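DegV family protein (Streptococcus agalactiae, PDB 3LUP) binds elaidic acid in a buried pocket and may take part in the transport or metabolism of long-chain fatty acids. Local coordinates at residues A94-F99 / L193-E198; K121-P126 / G266-H271; N165-L170 / G174-G179. All coordinates share one frame; numbering follows the deposited sequence.

In the fold
All three contacts border the bound elaidic acid over overlapping lengths of its chain; interaction 3 alone bonds the carboxylate. Interaction 2 lies nearest the middle of the chain and is fully buried: helix 266-272 meets the start of helix 124-138 by van der Waals contact, with no hydrogen bond between the two segments. Interaction 1 is half buried; an Ile-Phe contact beside the acyl chain gives way to a water bridge at its outer end. Interaction 3, farther from the centre, is local and combines leucine packing with backbone bonds to Leu170 O. Its Arg175 connects the set, since it also bonds Ile96 O of interaction 1 and packs on His271 of interaction 2.

Interaction 1 of 3, residues A94-F99 / L193-E198; sequences AGISGF and LHFNEE. With ELA (Elaidic acid), chain B.
Ile96 and Phe195 cross at about a right angle, and the branch methyl of the isoleucine makes the contact: Ile96 CG2 lies 4.0 Å from Phe195 CE1, reaching the ring obliquely. The rest of Ile96 serves another partner. With CG1 placed between the backbone N and the carbonyl carbon (chi1 66°) and the chain then extended, Ile96 CD1 is carried onto the fatty acid, 3.7 Å from ELA C10, one of the two carbons of the trans double bond. Phe195 meets the same ligand further along its tail. ELA C14 sits at the edge of the ring, in its plane, and Phe195 CE2 is 3.8 Å from it. The two residues thus pack against each other while each touches the acyl chain.

Their backgrounds differ. Residues 94-99 belong to the loop that follows strand 86-89 of the four-stranded parallel sheet, with Gly98 as the N-cap of helix 99-103, whereas Phe195 ends strand 192-195 of the mixed sheet and is bonded through its backbone to Gly160. The contact therefore closes one side of the lipid pocket between the two sheets, a binding mode known from DegV proteins.

Beside the apolar pair the backbones are joined through water. Gly95 N donates to water 1 at 3.1 Å, and the same water donates to Glu198 O at 2.8 Å, a bridge in which the Glu198 side chain takes no part. Next to Ile96, Ser97 OG is turned anti to its own amide nitrogen (chi1 -165°) and lies 3.2 Å from ELA C4, near the carboxyl end of the ligand.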
loop_
_atom_site.group_PDB
_atom_site.type_symbol
_atom_site.label_atom_id
_atom_site.label_comp_id
_atom_site.label_asym_id
_atom_site.label_seq_id
_atom_site.Cartn_x
_atom_site.Cartn_y
_atom_site.Cartn_z
ATOM N N ALA A 94 -2.154 -7.333 6.067
ATOM C CA ALA A 94 -2.313 -7.947 7.408
ATOM C C ALA A 94 -1.097 -7.755 8.329
ATOM O O ALA A 94 -1.247 -7.636 9.540
ATOM C CB ALA A 94 -2.622 -9.446 7.270
ATOM N N GLY A 95 0.106 -7.735 7.740
ATOM C CA GLY A 95 1.363 -7.618 8.483
ATOM C C GLY A 95 1.731 -6.218 8.957
ATOM O O GLY A 95 2.749 -6.034 9.630
ATOM N N ILE A 96 0.924 -5.222 8.603
ATOM C CA ILE A 96 1.201 -3.843 9.018
ATOM C C ILE A 96 -0.014 -3.167 9.651
ATOM O O ILE A 96 -0.034 -1.946 9.816
ATOM C CB ILE A 96 1.743 -2.973 7.847
ATOM C CG1 ILE A 96 0.681 -2.776 6.767
ATOM C CG2 ILE A 96 3.029 -3.578 7.263
ATOM C CD1 ILE A 96 1.093 -1.813 5.710
ATOM N N SER A 97 -1.011 -3.975 10.006
ATOM C CA SER A 97 -2.287 -3.500 10.535
ATOM C C SER A 97 -3.155 -4.720 10.755
ATOM O O SER A 97 -3.225 -5.596 9.884
ATOM C CB SER A 97 -2.986 -2.578 9.534
ATOM O OG SER A 97 -4.026 -1.870 10.160
ATOM N N GLY A 98 -3.822 -4.773 11.910
ATOM C CA GLY A 98 -4.700 -5.888 12.234
ATOM C C GLY A 98 -6.093 -5.728 11.676
ATOM O O GLY A 98 -7.018 -6.422 12.091
ATOM N N PHE A 99 -6.250 -4.813 10.728
ATOM C CA PHE A 99 -7.542 -4.556 10.113
ATOM C C PHE A 99 -8.046 -5.758 9.329
ATOM O O PHE A 99 -9.203 -6.157 9.470
ATOM C CB PHE A 99 -7.469 -3.330 9.208
ATOM C CG PHE A 99 -8.787 -2.939 8.631
ATOM C CD1 PHE A 99 -8.984 -2.941 7.266
ATOM C CD2 PHE A 99 -9.838 -2.584 9.457
ATOM C CE1 PHE A 99 -10.221 -2.577 6.723
ATOM C CE2 PHE A 99 -11.075 -2.228 8.929
ATOM C CZ PHE A 99 -11.276 -2.227 7.557
ATOM N N LEU A 193 14.711 -2.367 2.660
ATOM C CA LEU A 193 13.636 -3.097 3.328
ATOM C C LEU A 193 12.648 -3.569 2.297
ATOM O O LEU A 193 12.574 -3.004 1.211
ATOM C CB LEU A 193 12.930 -2.189 4.333
ATOM C CG LEU A 193 13.852 -1.446 5.304
ATOM C CD1 LEU A 193 13.159 -0.266 5.927
ATOM C CD2 LEU A 193 14.370 -2.392 6.354
ATOM N N HIS A 194 11.907 -4.620 2.627
ATOM C CA HIS A 194 10.874 -5.124 1.743
ATOM C C HIS A 194 9.731 -5.781 2.496
ATOM O O HIS A 194 9.801 -5.947 3.710
ATOM C CB HIS A 194 11.482 -6.061 0.697
ATOM C CG HIS A 194 11.760 -7.450 1.184
ATOM N ND1 HIS A 194 12.270 -7.723 2.435
ATOM C CD2 HIS A 194 11.627 -8.647 0.564
ATOM C CE1 HIS A 194 12.431 -9.029 2.569
ATOM N NE2 HIS A 194 12.047 -9.611 1.447
ATOM N N PHE A 195 8.670 -6.133 1.778
ATOM C CA PHE A 195 7.579 -6.921 2.353
ATOM C C PHE A 195 7.826 -8.424 2.293
ATOM O O PHE A 195 8.147 -8.976 1.238
ATOM C CB PHE A 195 6.272 -6.596 1.654
ATOM C CG PHE A 195 5.606 -5.352 2.161
ATOM C CD1 PHE A 195 4.435 -5.437 2.924
ATOM C CD2 PHE A 195 6.127 -4.091 1.866
ATOM C CE1 PHE A 195 3.795 -4.294 3.392
ATOM C CE2 PHE A 195 5.494 -2.929 2.344
ATOM C CZ PHE A 195 4.319 -3.039 3.110
ATOM N N ASN A 196 7.680 -9.065 3.450
ATOM C CA ASN A 196 7.729 -10.518 3.637
ATOM C C ASN A 196 6.801 -11.366 2.767
ATOM O O ASN A 196 5.922 -10.859 2.057
ATOM C CB ASN A 196 7.298 -10.814 5.064
ATOM C CG ASN A 196 8.413 -11.296 5.911
ATOM O OD1 ASN A 196 9.517 -11.533 5.429
ATOM N ND2 ASN A 196 8.141 -11.464 7.196
ATOM N N GLU A 197 6.960 -12.681 2.887
ATOM C CA GLU A 197 5.948 -13.601 2.397
ATOM C C GLU A 197 4.650 -13.451 3.217
ATOM O O GLU A 197 3.568 -13.738 2.699
ATOM C CB GLU A 197 6.473 -15.045 2.377
ATOM C CG GLU A 197 7.532 -15.288 1.280
ATOM C CD GLU A 197 8.282 -16.625 1.420
ATOM O OE1 GLU A 197 7.624 -17.689 1.571
ATOM O OE2 GLU A 197 9.541 -16.620 1.359
ATOM N N GLU A 198 4.770 -12.986 4.471
ATOM C CA GLU A 198 3.620 -12.683 5.337
ATOM C C GLU A 198 3.169 -11.232 5.223
ATOM O O GLU A 198 2.275 -10.801 5.958
ATOM C CB GLU A 198 3.928 -12.938 6.814
ATOM C CG GLU A 198 4.312 -14.356 7.197
ATOM C CD GLU A 198 5.793 -14.468 7.545
ATOM O OE1 GLU A 198 6.288 -13.645 8.374
ATOM O OE2 GLU A 198 6.455 -15.383 6.980
HETATM C CA ELA B . -3.161 0.311 12.471
HETATM C C ELA B . -3.142 0.491 13.993
HETATM O O ELA B . -2.333 1.264 14.586
HETATM C C3 ELA B . -3.501 1.583 11.700
HETATM C C4 ELA B . -3.805 1.278 10.237
HETATM C C5 ELA B . -2.903 2.063 9.264
HETATM C C6 ELA B . -1.566 1.346 9.031
HETATM C C7 ELA B . -0.441 2.158 8.400
HETATM C C8 ELA B . 0.829 1.304 8.303
HETATM C C9 ELA B . 1.621 1.614 7.040
HETATM C C10 ELA B . 3.007 1.124 6.842
HETATM C C11 ELA B . 3.936 1.868 5.905
HETATM C C12 ELA B . 4.648 0.945 4.925
HETATM C C13 ELA B . 4.186 1.119 3.488
HETATM C C14 ELA B . 5.279 0.835 2.467
HETATM C C15 ELA B . 4.764 1.126 1.050
HETATM C C16 ELA B . 5.659 0.575 -0.061
HETATM C C17 ELA B . 4.923 -0.468 -0.895
HETATM C C18 ELA B . 5.280 -0.390 -2.374
HETATM O OXT ELA B . -3.950 -0.169 14.686
HETATM O O HOH W 1 0.166 -9.195 4.989
#

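Interaction 2 of 3, residues K121-P126 / G266-H271; sequences KITSAP and GVIATH. With ELA (Elaidic acid), chain B.
A small apolar contact deep in the protein, made almost entirely by Ile268, joins helix 266-272 to the residues at the start of helix 124-138. Ile268 and Thr123 reach toward each other tip to tip, with Ile268 CD1 3.9 Å from Thr123 CG2; the same methyl lies 4.0 Å from Ser124 CB. The second branch of the isoleucine, anti to the backbone N as CG1 takes chi1 -60°, turns to the lipid instead: Ile268 CG2 is 3.5 Å from ELA C13. Thr123 CG2 is equally close to that carbon, so both side chains that meet also clasp the acyl chain.

The two helices follow strands of different sheets, 114-116 of the parallel one and 259-263 of the mixed one, and the fatty acid runs through the pocket between them. One turn on from Ile268, His271 lays a ring face against the ligand, with ELA C8 3.4 Å above the ring plane and offset toward its rim; Thr270 CG2 lies over the opposite face. The ring is further fixed by a hydrogen bond between His271 NE2 and Thr64 OG1. Thr123 keeps its hydroxyl for partners other than the lipid, Ser13 OG and Gln127 OE1, leaving the methyl for the pocket. Within the helix, Thr270 N and Thr270 OG1 both donate to Gly266 O, from opposite faces of its plane, the hydroxyl at 2.6 Å.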
loop_
_atom_site.group_PDB
_atom_site.type_symbol
_atom_site.label_atom_id
_atom_site.label_comp_id
_atom_site.label_asym_id
_atom_site.label_seq_id
_atom_site.Cartn_x
_atom_site.Cartn_y
_atom_site.Cartn_z
ATOM N N LYS A 121 -1.180 -8.110 1.374
ATOM C CA LYS A 121 0.243 -8.144 1.752
ATOM C C LYS A 121 1.029 -6.944 1.231
ATOM O O LYS A 121 2.267 -6.953 1.186
ATOM C CB LYS A 121 0.903 -9.438 1.296
ATOM C CG LYS A 121 0.302 -10.692 1.904
ATOM C CD LYS A 121 1.110 -11.875 1.449
ATOM C CE LYS A 121 0.510 -13.176 1.892
ATOM N NZ LYS A 121 1.257 -14.263 1.197
ATOM N N ILE A 122 0.306 -5.901 0.847
ATOM C CA ILE A 122 0.938 -4.702 0.317
ATOM C C ILE A 122 0.104 -3.456 0.628
ATOM O O ILE A 122 -0.826 -3.510 1.443
ATOM C CB ILE A 122 1.296 -4.874 -1.192
ATOM C CG1 ILE A 122 2.432 -3.930 -1.588
ATOM C CG2 ILE A 122 0.051 -4.856 -2.107
ATOM C CD1 ILE A 122 3.792 -4.350 -0.965
ATOM N N THR A 123 0.466 -2.336 0.025
ATOM C CA THR A 123 -0.288 -1.109 0.189
ATOM C C THR A 123 0.137 -0.147 -0.906
ATOM O O THR A 123 0.807 -0.553 -1.840
ATOM C CB THR A 123 -0.125 -0.517 1.632
ATOM O OG1 THR A 123 -1.068 0.537 1.826
ATOM C CG2 THR A 123 1.290 -0.001 1.888
ATOM N N SER A 124 -0.254 1.118 -0.807
ATOM C CA SER A 124 0.122 2.112 -1.812
ATOM C C SER A 124 -0.284 1.618 -3.215
ATOM O O SER A 124 -1.405 1.115 -3.382
ATOM C CB SER A 124 1.622 2.427 -1.716
ATOM O OG SER A 124 2.013 3.387 -2.680
ATOM N N ALA A 125 0.629 1.713 -4.187
ATOM C CA ALA A 125 0.295 1.576 -5.607
ATOM C C ALA A 125 -0.024 0.153 -6.092
ATOM O O ALA A 125 -0.930 -0.027 -6.923
ATOM C CB ALA A 125 1.370 2.211 -6.463
ATOM N N PRO A 126 0.731 -0.863 -5.610
ATOM C CA PRO A 126 0.343 -2.240 -5.916
ATOM C C PRO A 126 -1.079 -2.572 -5.472
ATOM O O PRO A 126 -1.799 -3.265 -6.197
ATOM C CB PRO A 126 1.374 -3.060 -5.132
ATOM C CG PRO A 126 2.596 -2.257 -5.233
ATOM C CD PRO A 126 2.097 -0.828 -5.044
ATOM N N GLY A 266 -0.305 10.821 4.230
ATOM C CA GLY A 266 0.073 10.983 5.625
ATOM C C GLY A 266 0.041 9.668 6.366
ATOM O O GLY A 266 0.773 9.469 7.338
ATOM N N VAL A 267 -0.803 8.756 5.897
ATOM C CA VAL A 267 -0.915 7.428 6.493
ATOM C C VAL A 267 0.441 6.709 6.483
ATOM O O VAL A 267 0.934 6.321 7.541
ATOM C CB VAL A 267 -2.037 6.603 5.819
ATOM C CG1 VAL A 267 -2.060 5.191 6.351
ATOM C CG2 VAL A 267 -3.402 7.282 6.058
ATOM N N ILE A 268 1.057 6.590 5.304
ATOM C CA ILE A 268 2.349 5.908 5.136
ATOM C C ILE A 268 3.548 6.783 5.515
ATOM O O ILE A 268 4.508 6.285 6.072
ATOM C CB ILE A 268 2.490 5.313 3.714
ATOM C CG1 ILE A 268 1.369 4.293 3.465
ATOM C CG2 ILE A 268 3.837 4.642 3.539
ATOM C CD1 ILE A 268 1.126 3.933 2.009
ATOM N N ALA A 269 3.487 8.082 5.245
ATOM C CA ALA A 269 4.470 9.029 5.772
ATOM C C ALA A 269 4.629 8.894 7.305
ATOM O O ALA A 269 5.742 8.856 7.820
ATOM C CB ALA A 269 4.092 10.438 5.395
ATOM N N THR A 270 3.516 8.795 8.021
ATOM C CA THR A 270 3.537 8.497 9.457
ATOM C C THR A 270 4.465 7.334 9.850
ATOM O O THR A 270 5.177 7.422 10.845
ATOM C CB THR A 270 2.096 8.237 10.011
ATOM O OG1 THR A 270 1.308 9.430 9.898
ATOM C CG2 THR A 270 2.128 7.817 11.478
ATOM N N HIS A 271 4.457 6.251 9.081
ATOM C CA HIS A 271 5.226 5.060 9.459
ATOM C C HIS A 271 6.611 5.000 8.817
ATOM O O HIS A 271 7.525 4.345 9.331
ATOM C CB HIS A 271 4.413 3.795 9.172
ATOM C CG HIS A 271 3.168 3.708 9.997
ATOM N ND1 HIS A 271 3.147 3.148 11.257
ATOM C CD2 HIS A 271 1.916 4.175 9.772
ATOM C CE1 HIS A 271 1.925 3.240 11.755
ATOM N NE2 HIS A 271 1.159 3.855 10.871
HETATM C CA ELA B . -3.161 0.311 12.471
HETATM C C ELA B . -3.142 0.491 13.993
HETATM O O ELA B . -2.333 1.264 14.586
HETATM C C3 ELA B . -3.501 1.583 11.700
HETATM C C4 ELA B . -3.805 1.278 10.237
HETATM C C5 ELA B . -2.903 2.063 9.264
HETATM C C6 ELA B . -1.566 1.346 9.031
HETATM C C7 ELA B . -0.441 2.158 8.400
HETATM C C8 ELA B . 0.829 1.304 8.303
HETATM C C9 ELA B . 1.621 1.614 7.040
HETATM C C10 ELA B . 3.007 1.124 6.842
HETATM C C11 ELA B . 3.936 1.868 5.905
HETATM C C12 ELA B . 4.648 0.945 4.925
HETATM C C13 ELA B . 4.186 1.119 3.488
HETATM C C14 ELA B . 5.279 0.835 2.467
HETATM C C15 ELA B . 4.764 1.126 1.050
HETATM C C16 ELA B . 5.659 0.575 -0.061
HETATM C C17 ELA B . 4.923 -0.468 -0.895
HETATM C C18 ELA B . 5.280 -0.390 -2.374
HETATM O OXT ELA B . -3.950 -0.169 14.686
#

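Interaction 3 of 3, residues N165-L170 / G174-G179. With ELA (Elaidic acid), chain B.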
loop_
_atom_site.group_PDB
_atom_site.type_symbol
_atom_site.label_atom_id
_atom_site.label_comp_id
_atom_site.label_asym_id
_atom_site.label_seq_id
_atom_site.Cartn_x
_atom_site.Cartn_y
_atom_site.Cartn_z
ATOM N N ASN A 165 14.620 7.512 5.195
ATOM C CA ASN A 165 15.596 8.475 5.609
ATOM C C ASN A 165 15.985 8.267 7.072
ATOM O O ASN A 165 17.173 8.253 7.419
ATOM C CB ASN A 165 15.117 9.883 5.343
ATOM C CG ASN A 165 16.235 10.862 5.390
ATOM O OD1 ASN A 165 16.147 11.887 6.068
ATOM N ND2 ASN A 165 17.332 10.545 4.694
ATOM N N ASP A 166 14.985 8.087 7.927
ATOM C CA ASP A 166 15.246 7.771 9.323
ATOM C C ASP A 166 14.275 6.723 9.852
ATOM O O ASP A 166 13.063 6.770 9.601
ATOM C CB ASP A 166 15.270 9.040 10.197
ATOM C CG ASP A 166 13.883 9.474 10.659
ATOM O OD1 ASP A 166 12.979 9.558 9.790
ATOM O OD2 ASP A 166 13.717 9.729 11.884
ATOM N N LEU A 167 14.836 5.785 10.598
ATOM C CA LEU A 167 14.141 4.560 10.947
ATOM C C LEU A 167 13.212 4.641 12.162
ATOM O O LEU A 167 12.486 3.691 12.438
ATOM C CB LEU A 167 15.167 3.452 11.162
ATOM C CG LEU A 167 15.898 2.906 9.940
ATOM C CD1 LEU A 167 17.361 2.661 10.283
ATOM C CD2 LEU A 167 15.225 1.635 9.456
ATOM N N ASN A 168 13.233 5.753 12.887
ATOM C CA ASN A 168 12.406 5.896 14.081
ATOM C C ASN A 168 10.940 5.616 13.819
ATOM O O ASN A 168 10.305 4.873 14.567
ATOM C CB ASN A 168 12.575 7.290 14.672
ATOM C CG ASN A 168 14.019 7.648 14.845
ATOM O OD1 ASN A 168 14.683 7.151 15.770
ATOM N ND2 ASN A 168 14.546 8.476 13.926
ATOM N N HIS A 169 10.418 6.206 12.746
ATOM C CA HIS A 169 9.043 5.985 12.340
ATOM C C HIS A 169 8.730 4.505 12.217
ATOM O O HIS A 169 7.781 4.020 12.832
ATOM C CB HIS A 169 8.761 6.692 11.032
ATOM C CG HIS A 169 8.827 8.179 11.133
ATOM N ND1 HIS A 169 7.701 8.976 11.121
ATOM C CD2 HIS A 169 9.885 9.017 11.245
ATOM C CE1 HIS A 169 8.060 10.243 11.220
ATOM N NE2 HIS A 169 9.379 10.296 11.294
ATOM N N LEU A 170 9.543 3.788 11.447
ATOM C CA LEU A 170 9.339 2.358 11.271
ATOM C C LEU A 170 9.500 1.514 12.530
ATOM O O LEU A 170 8.745 0.559 12.727
ATOM C CB LEU A 170 10.208 1.813 10.153
ATOM C CG LEU A 170 9.530 1.804 8.780
ATOM C CD1 LEU A 170 10.468 1.236 7.743
ATOM C CD2 LEU A 170 8.222 1.014 8.808
ATOM N N GLY A 174 6.292 0.688 14.814
ATOM C CA GLY A 174 6.213 -0.747 15.051
ATOM C C GLY A 174 6.018 -1.608 13.825
ATOM O O GLY A 174 5.817 -2.815 13.959
ATOM N N ARG A 175 6.069 -1.015 12.632
ATOM C CA ARG A 175 5.808 -1.799 11.409
ATOM C C ARG A 175 7.042 -2.504 10.852
ATOM O O ARG A 175 6.913 -3.434 10.049
ATOM C CB ARG A 175 5.090 -1.000 10.317
ATOM C CG ARG A 175 3.964 -0.111 10.804
ATOM C CD ARG A 175 2.724 -0.842 11.280
ATOM N NE ARG A 175 2.072 -0.018 12.297
ATOM C CZ ARG A 175 0.810 -0.125 12.701
ATOM N NH1 ARG A 175 0.004 -1.029 12.181
ATOM N NH2 ARG A 175 0.350 0.694 13.629
ATOM N N LEU A 176 8.225 -2.065 11.276
ATOM C CA LEU A 176 9.445 -2.848 11.074
ATOM C C LEU A 176 9.485 -3.979 12.103
ATOM O O LEU A 176 9.434 -3.729 13.319
ATOM C CB LEU A 176 10.706 -1.979 11.185
ATOM C CG LEU A 176 12.038 -2.738 11.039
ATOM C CD1 LEU A 176 12.186 -3.397 9.665
ATOM C CD2 LEU A 176 13.229 -1.843 11.323
ATOM N N SER A 177 9.568 -5.217 11.618
ATOM C CA SER A 177 9.521 -6.383 12.501
ATOM C C SER A 177 10.829 -6.524 13.254
ATOM O O SER A 177 11.899 -6.307 12.668
ATOM C CB SER A 177 9.255 -7.653 11.705
ATOM O OG SER A 177 8.637 -7.332 10.472
ATOM N N ASN A 178 10.713 -6.897 14.540
ATOM C CA ASN A 178 11.827 -7.041 15.498
ATOM C C ASN A 178 12.673 -5.759 15.609
ATOM O O ASN A 178 13.832 -5.799 16.045
ATOM C CB ASN A 178 12.686 -8.285 15.174
ATOM C CG ASN A 178 13.615 -8.688 16.325
ATOM O OD1 ASN A 178 13.291 -8.497 17.497
ATOM N ND2 ASN A 178 14.777 -9.242 15.988
ATOM N N GLY A 179 12.057 -4.627 15.239
ATOM C CA GLY A 179 12.740 -3.340 15.053
ATOM C C GLY A 179 13.526 -2.831 16.243
ATOM O O GLY A 179 14.649 -2.365 16.095
HETATM C CA ELA B . -3.161 0.311 12.471
HETATM C C ELA B . -3.142 0.491 13.993
HETATM O O ELA B . -2.333 1.264 14.586
HETATM C C3 ELA B . -3.501 1.583 11.700
HETATM C C4 ELA B . -3.805 1.278 10.237
HETATM C C5 ELA B . -2.903 2.063 9.264
HETATM C C6 ELA B . -1.566 1.346 9.031
HETATM C C7 ELA B . -0.441 2.158 8.400
HETATM C C8 ELA B . 0.829 1.304 8.303
HETATM C C9 ELA B . 1.621 1.614 7.040
HETATM C C10 ELA B . 3.007 1.124 6.842
HETATM C C11 ELA B . 3.936 1.868 5.905
HETATM C C12 ELA B . 4.648 0.945 4.925
HETATM C C13 ELA B . 4.186 1.119 3.488
HETATM C C14 ELA B . 5.279 0.835 2.467
HETATM C C15 ELA B . 4.764 1.126 1.050
HETATM C C16 ELA B . 5.659 0.575 -0.061
HETATM C C17 ELA B . 4.923 -0.468 -0.895
HETATM C C18 ELA B . 5.280 -0.390 -2.374
HETATM O OXT ELA B . -3.950 -0.169 14.686
HETATM O O HOH W 2 5.768 2.183 11.959
#
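Arg175 rests its CB on Leu170, and the bend of its chain at chi2 (-71°) carries the guanidinium off toward the fatty acid. Leu176 CG stands anti to the backbone N, while its CB, set by the backbone, lies against the helix. Arg175 CB is 4.0 Å from Leu170 CD2, the two side chains crossing at about a right angle, and Leu176 CB lies at the same 4.0 Å from Leu170 CB. Leu167 CD2 approaches Leu176 CD2 more loosely, at 4.4 Å.

The polar centre of the contact is Leu170 O. Leu176 N donates to it at 3.0 Å in a nearly straight bond (170°), arriving above the carbonyl plane, and Gly174 N adds a weak bond at 3.2 Å. Gly174, with its positive phi, is where the chain leaves helix 168-173, and the following residues fold back over the carbonyls of His169 and Leu170. The first of these is served by solvent: water 2 donates to His169 O at 2.9 Å and accepts from Arg175 N. Past Leu176 a type II turn, from Leu176 to Gly179, leads into helix 179-186.

Held in this way, Arg175 presents its guanidinium to the ligand. Arg175 NH2 donates to ELA O at 2.9 Å with an angle of 156°, the carboxyl carbon lying at the edge of the group and in its plane, while ELA C8 sits over one face. Arg175 NH1 is bonded to Ile96 O, a second grip that limits rotation of the group. The positive charge would be expected to keep the fatty acid ionised and to set its head at this end of the pocket, with the tail running inward.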